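Uracil-DNA glycosylase (Nitratifractor salsuginis, PDB 5X3G) belongs to the uracil-DNA glycosylase superfamily, whose members are compact alpha/beta proteins built around a central parallel sheet flanked by helices. Local coordinates at residues L204-A209 and L223-L228; G51-R56 and L171-K176. All blocks are in the same frame, centred on the assembly; numbering follows the deposited sequence.

Interaction 1 of 2, residues L204-A209 and L223-L228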
loop_
_atom_site.group_PDB
_atom_site.type_symbol
_atom_site.label_atom_id
_atom_site.label_comp_id
_atom_site.label_asym_id
_atom_site.label_seq_id
_atom_site.Cartn_x
_atom_site.Cartn_y
_atom_site.Cartn_z
ATOM N N LEU A 204 12.099 3.876 0.497
ATOM C CA LEU A 204 10.959 3.787 1.398
ATOM C C LEU A 204 10.198 5.107 1.405
ATOM O O LEU A 204 10.781 6.166 1.648
ATOM C CB LEU A 204 11.420 3.442 2.816
ATOM C CG LEU A 204 12.360 2.252 3.010
ATOM C CD1 LEU A 204 12.623 2.028 4.498
ATOM C CD2 LEU A 204 11.811 0.990 2.352
ATOM N N ILE A 205 8.896 5.043 1.137
ATOM C CA ILE A 205 8.018 6.204 1.232
ATOM C C ILE A 205 7.296 6.124 2.569
ATOM O O ILE A 205 6.507 5.200 2.805
ATOM C CB ILE A 205 7.025 6.262 0.063
ATOM C CG1 ILE A 205 7.777 6.350 -1.265
ATOM C CG2 ILE A 205 6.068 7.438 0.236
ATOM C CD1 ILE A 205 6.895 6.113 -2.465
ATOM N N LEU A 206 7.561 7.089 3.441
ATOM C CA LEU A 206 7.152 7.015 4.841
ATOM C C LEU A 206 6.177 8.150 5.138
ATOM O O LEU A 206 6.586 9.300 5.324
ATOM C CB LEU A 206 8.376 7.066 5.748
ATOM C CG LEU A 206 9.441 6.019 5.406
ATOM C CD1 LEU A 206 10.762 6.339 6.092
ATOM C CD2 LEU A 206 8.961 4.617 5.774
ATOM N N PHE A 207 4.888 7.820 5.189
ATOM C CA PHE A 207 3.843 8.794 5.490
ATOM C C PHE A 207 3.767 9.009 6.997
ATOM O O PHE A 207 3.415 8.090 7.744
ATOM C CB PHE A 207 2.496 8.319 4.953
ATOM C CG PHE A 207 2.306 8.554 3.484
ATOM C CD1 PHE A 207 2.943 9.604 2.846
ATOM C CD2 PHE A 207 1.479 7.727 2.742
ATOM C CE1 PHE A 207 2.763 9.820 1.493
ATOM C CE2 PHE A 207 1.293 7.939 1.390
ATOM C CZ PHE A 207 1.936 8.987 0.763
ATOM N N GLY A 208 4.092 10.221 7.442
ATOM C CA GLY A 208 3.857 10.597 8.829
ATOM C C GLY A 208 4.561 9.692 9.824
ATOM O O GLY A 208 5.768 9.438 9.730
ATOM N N ALA A 209 3.783 9.183 10.787
ATOM C CA ALA A 209 4.340 8.395 11.884
ATOM C C ALA A 209 5.130 7.191 11.388
ATOM O O ALA A 209 6.056 6.733 12.073
ATOM C CB ALA A 209 3.218 7.938 12.819
ATOM N N LEU A 223 18.390 1.401 3.200
ATOM C CA LEU A 223 17.590 1.804 2.056
ATOM C C LEU A 223 17.330 3.302 2.104
ATOM O O LEU A 223 17.196 3.876 3.190
ATOM C CB LEU A 223 16.252 1.049 2.041
ATOM C CG LEU A 223 16.368 -0.475 2.033
ATOM C CD1 LEU A 223 15.034 -1.120 2.370
ATOM C CD2 LEU A 223 16.880 -0.964 0.687
ATOM N N PRO A 224 17.263 3.961 0.948
ATOM C CA PRO A 224 16.934 5.390 0.940
ATOM C C PRO A 224 15.527 5.620 1.469
ATOM O O PRO A 224 14.656 4.751 1.377
ATOM C CB PRO A 224 17.047 5.778 -0.541
ATOM C CG PRO A 224 17.837 4.676 -1.178
ATOM C CD PRO A 224 17.495 3.441 -0.409
ATOM N N GLN A 225 15.311 6.802 2.037
ATOM C CA GLN A 225 14.040 7.114 2.676
ATOM C C GLN A 225 13.559 8.498 2.269
ATOM O O GLN A 225 14.355 9.431 2.125
ATOM C CB GLN A 225 14.152 7.024 4.206
ATOM C CG GLN A 225 14.575 5.655 4.727
ATOM C CD GLN A 225 14.659 5.603 6.240
ATOM O OE1 GLN A 225 14.180 6.504 6.930
ATOM N NE2 GLN A 225 15.276 4.551 6.764
ATOM N N VAL A 226 12.248 8.615 2.074
ATOM C CA VAL A 226 11.568 9.882 1.824
ATOM C C VAL A 226 10.415 9.962 2.816
ATOM O O VAL A 226 9.489 9.141 2.763
ATOM C CB VAL A 226 11.059 10.001 0.380
ATOM C CG1 VAL A 226 10.377 11.344 0.162
ATOM C CG2 VAL A 226 12.202 9.818 -0.599
ATOM N N ALA A 227 10.472 10.932 3.724
ATOM C CA ALA A 227 9.472 11.093 4.771
ATOM C C ALA A 227 8.540 12.244 4.417
ATOM O O ALA A 227 9.001 13.342 4.084
ATOM C CB ALA A 227 10.136 11.339 6.127
ATOM N N LEU A 228 7.234 11.994 4.495
ATOM C CA LEU A 228 6.228 12.961 4.085
ATOM C C LEU A 228 5.173 13.139 5.164
ATOM O O LEU A 228 4.957 12.272 6.014
ATOM C CB LEU A 228 5.521 12.541 2.790
ATOM C CG LEU A 228 6.290 12.520 1.474
ATOM C CD1 LEU A 228 5.841 11.328 0.661
ATOM C CD2 LEU A 228 6.061 13.802 0.707
#
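The carbonyl oxygen of Leu206 accepts the amide of Leu228 from the neighbouring strand, with N 2.9 Å from Leu206 O, and also receives a CA-H...O contact from Ala227, with CA 3.4 Å from Leu206 O. Two residues earlier Leu204 O repeats the scheme with Val226 N and Gln225 CA. Return bonds run from Leu204 N to Pro224 O and from Leu206 N to Val226 O, and the row closes where Gly208 N lies 2.6 Å from Leu228 O. This is parallel pairing inside a beta-alpha-beta unit: strand 203-207 passes through helix 210-214 to strand 225-228, the outermost strand on this side of the central sheet within the chain, while Ile205 bonds through its backbone to Ile74 on the other side. On the face turned to helix 240-246, Leu228 runs alongside Phe207. Leu228 CD1 approaches the ring obliquely, 3.5 Å from Phe207 CE1, and also lies 3.9 Å from Ile205 CG2, whereas Leu228 CB sits at the ring edge in plane. Ile205 CG2 lies over one face of the ring, toward its rim, placed there because it stands anti to its own backbone N, with CG1 anti to the carbonyl carbon (chi1 -60°). On the opposite face of the sheet, the extended Gln225 side chain crosses Leu206 at a slant, OE1 3.5 Å from Leu206 CD1; Gln225 NE2 hydrogen-bonds to Ala220 O, which probably orients the amide. Leu204 lies beside Gln225 and crosses Leu223 at about a right angle, CD2 meeting Leu223 CD1 at 3.9 Å.

Interaction 2 of 2, residues G51-R56 and L171-K176; sequences GYIPPR and LLFTSK
A single antiparallel bridge, a hydrogen-bonded pair formed by Ile53 and Phe173, ties the loop that follows helix 40-48 to the loop that follows strand 164-168. Both bonds are short: Ile53 N lies 2.7 Å from Phe173 O, approaching in the carbonyl plane, and Phe173 N lies 2.6 Å from Ile53 O, with a markedly bent N-H...O angle of 141°. Each carbonyl is also approached by a CA-H, that of Tyr52 at Phe173 O and that of Leu172 at Ile53 O. Pro54, joined to Ile53 by a cis peptide bond, brings its CD 3.3 Å from Leu171 O. Phe173 and Pro54 also touch Asp79 and Pro80, part of the Gly-Gln-Asp-Pro-Tyr sequence familiar in this family, which leads out of strand 73-77.

The side chains divide between the two sides of the bridge. Ile53 and Phe173 run alongside each other, Phe173 CD2 lying 3.7 Å from both Ile53 CG1 and Ile53 CD1. Across the backbone, Tyr52 and Leu172 cross at about a right angle. With CG lodged between N and the carbonyl carbon (chi1 61°), Leu172 carries CD2 over one face of the tyrosine ring, 4.3 Å from the ring centroid in a CH-pi contact, while its CB packs against Tyr52 CD1. Trp45 meets the same tyrosine edge-to-face, and Met46 O takes the hydroxyl. At the end of the pairing, Thr174 CG2 touches Gly51 O, whereas OG1 is held by Glu178 and His182.

The bridge thus pairs its polar backbone atoms, each oxygen meeting one N-H and one CA-H, and leaves apolar contacts to its two sides.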
loop_
_atom_site.group_PDB
_atom_site.type_symbol
_atom_site.label_atom_id
_atom_site.label_comp_id
_atom_site.label_asym_id
_atom_site.label_seq_id
_atom_site.Cartn_x
_atom_site.Cartn_y
_atom_site.Cartn_z
ATOM N N GLY A 51 -11.344 -15.446 10.733
ATOM C CA GLY A 51 -11.262 -14.438 11.770
ATOM C C GLY A 51 -10.299 -13.305 11.512
ATOM O O GLY A 51 -9.874 -12.649 12.472
ATOM N N TYR A 52 -9.942 -13.045 10.257
ATOM C CA TYR A 52 -9.066 -11.925 9.951
ATOM C C TYR A 52 -9.357 -11.425 8.545
ATOM O O TYR A 52 -9.926 -12.136 7.714
ATOM C CB TYR A 52 -7.584 -12.302 10.091
ATOM C CG TYR A 52 -7.082 -13.320 9.085
ATOM C CD1 TYR A 52 -6.716 -12.937 7.799
ATOM C CD2 TYR A 52 -6.951 -14.659 9.429
ATOM C CE1 TYR A 52 -6.254 -13.859 6.882
ATOM C CE2 TYR A 52 -6.484 -15.591 8.515
ATOM C CZ TYR A 52 -6.137 -15.183 7.243
ATOM O OH TYR A 52 -5.673 -16.097 6.327
ATOM N N ILE A 53 -8.944 -10.190 8.288
ATOM C CA ILE A 53 -9.040 -9.591 6.964
ATOM C C ILE A 53 -7.676 -9.018 6.589
ATOM O O ILE A 53 -6.919 -8.610 7.472
ATOM C CB ILE A 53 -10.135 -8.507 6.909
ATOM C CG1 ILE A 53 -9.845 -7.399 7.920
ATOM C CG2 ILE A 53 -11.508 -9.117 7.148
ATOM C CD1 ILE A 53 -10.770 -6.213 7.799
ATOM N N PRO A 54 -7.338 -9.002 5.286
ATOM C CA PRO A 54 -8.114 -9.504 4.147
ATOM C C PRO A 54 -8.123 -11.027 4.117
ATOM O O PRO A 54 -7.371 -11.629 4.879
ATOM C CB PRO A 54 -7.366 -8.931 2.942
ATOM C CG PRO A 54 -5.960 -8.866 3.396
ATOM C CD PRO A 54 -6.022 -8.496 4.856
ATOM N N PRO A 55 -8.949 -11.638 3.266
ATOM C CA PRO A 55 -8.948 -13.102 3.181
ATOM C C PRO A 55 -7.569 -13.646 2.833
ATOM O O PRO A 55 -6.696 -12.936 2.328
ATOM C CB PRO A 55 -9.966 -13.403 2.070
ATOM C CG PRO A 55 -10.179 -12.102 1.359
ATOM C CD PRO A 55 -9.979 -11.046 2.398
ATOM N N ARG A 56 -7.387 -14.938 3.120
ATOM C CA ARG A 56 -6.090 -15.585 2.947
ATOM C C ARG A 56 -5.562 -15.431 1.525
ATOM O O ARG A 56 -4.355 -15.252 1.321
ATOM C CB ARG A 56 -6.201 -17.063 3.327
ATOM C CG ARG A 56 -4.981 -17.896 3.000
ATOM C CD ARG A 56 -4.929 -19.161 3.839
ATOM N NE ARG A 56 -4.005 -20.140 3.276
ATOM C CZ ARG A 56 -4.336 -21.028 2.346
ATOM N NH1 ARG A 56 -5.576 -21.067 1.878
ATOM N NH2 ARG A 56 -3.431 -21.881 1.888
ATOM N N LEU A 171 0.081 -7.707 7.701
ATOM C CA LEU A 171 -0.695 -8.052 6.516
ATOM C C LEU A 171 -2.120 -8.496 6.827
ATOM O O LEU A 171 -2.879 -8.772 5.892
ATOM C CB LEU A 171 0.014 -9.153 5.720
ATOM C CG LEU A 171 1.433 -8.852 5.234
ATOM C CD1 LEU A 171 1.905 -9.942 4.281
ATOM C CD2 LEU A 171 1.516 -7.480 4.577
ATOM N N LEU A 172 -2.510 -8.572 8.099
ATOM C CA LEU A 172 -3.861 -8.995 8.432
ATOM C C LEU A 172 -4.386 -8.180 9.604
ATOM O O LEU A 172 -3.623 -7.603 10.381
ATOM C CB LEU A 172 -3.923 -10.504 8.733
ATOM C CG LEU A 172 -3.127 -11.113 9.894
ATOM C CD1 LEU A 172 -3.780 -10.861 11.249
ATOM C CD2 LEU A 172 -2.933 -12.604 9.657
ATOM N N PHE A 173 -5.713 -8.160 9.722
ATOM C CA PHE A 173 -6.430 -7.404 10.739
ATOM C C PHE A 173 -7.486 -8.309 11.356
ATOM O O PHE A 173 -8.198 -9.010 10.631
ATOM C CB PHE A 173 -7.084 -6.157 10.124
ATOM C CG PHE A 173 -8.012 -5.415 11.054
ATOM C CD1 PHE A 173 -7.550 -4.341 11.795
ATOM C CD2 PHE A 173 -9.350 -5.766 11.159
ATOM C CE1 PHE A 173 -8.393 -3.646 12.637
ATOM C CE2 PHE A 173 -10.200 -5.077 12.004
ATOM C CZ PHE A 173 -9.719 -4.014 12.741
ATOM N N THR A 174 -7.592 -8.291 12.684
ATOM C CA THR A 174 -8.641 -9.019 13.389
ATOM C C THR A 174 -9.603 -8.073 14.095
ATOM O O THR A 174 -10.816 -8.133 13.872
ATOM C CB THR A 174 -8.029 -10.008 14.393
ATOM O OG1 THR A 174 -7.161 -9.311 15.296
ATOM C CG2 THR A 174 -7.238 -11.082 13.668
ATOM N N SER A 175 -9.088 -7.194 14.952
ATOM C CA SER A 175 -9.893 -6.156 15.575
ATOM C C SER A 175 -8.998 -4.957 15.844
ATOM O O SER A 175 -7.769 -5.065 15.841
ATOM C CB SER A 175 -10.553 -6.641 16.872
ATOM O OG SER A 175 -9.581 -6.944 17.856
ATOM N N LYS A 176 -9.636 -3.805 16.068
ATOM C CA LYS A 176 -8.899 -2.595 16.418
ATOM C C LYS A 176 -7.980 -2.829 17.605
ATOM O O LYS A 176 -6.891 -2.250 17.681
ATOM C CB LYS A 176 -9.873 -1.464 16.755
ATOM C CG LYS A 176 -11.140 -1.438 15.923
ATOM C CD LYS A 176 -10.962 -0.613 14.668
ATOM C CE LYS A 176 -12.309 -0.230 14.086
ATOM N NZ LYS A 176 -12.179 0.878 13.105
#

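Along the chain the two contacts come in series: interaction 2 closes before interaction 1 opens, and helix 179-196 leads from segment 171-176 to strand 203-207. Their centres are 25 Å apart and the nearest atoms about 14 Å, so they do not touch. The common element is the four-stranded parallel sheet. Interaction 1 lies within it, adding the outermost strand 225-228 to strand 203-207; interaction 2 lies beyond it, joining a loop that precedes strand 73-77 to one that leaves strand 164-168. The example separates two uses of backbone pairing in one fold: continuous bonding that builds a sheet, and one isolated bridge that connects loops distant in sequence.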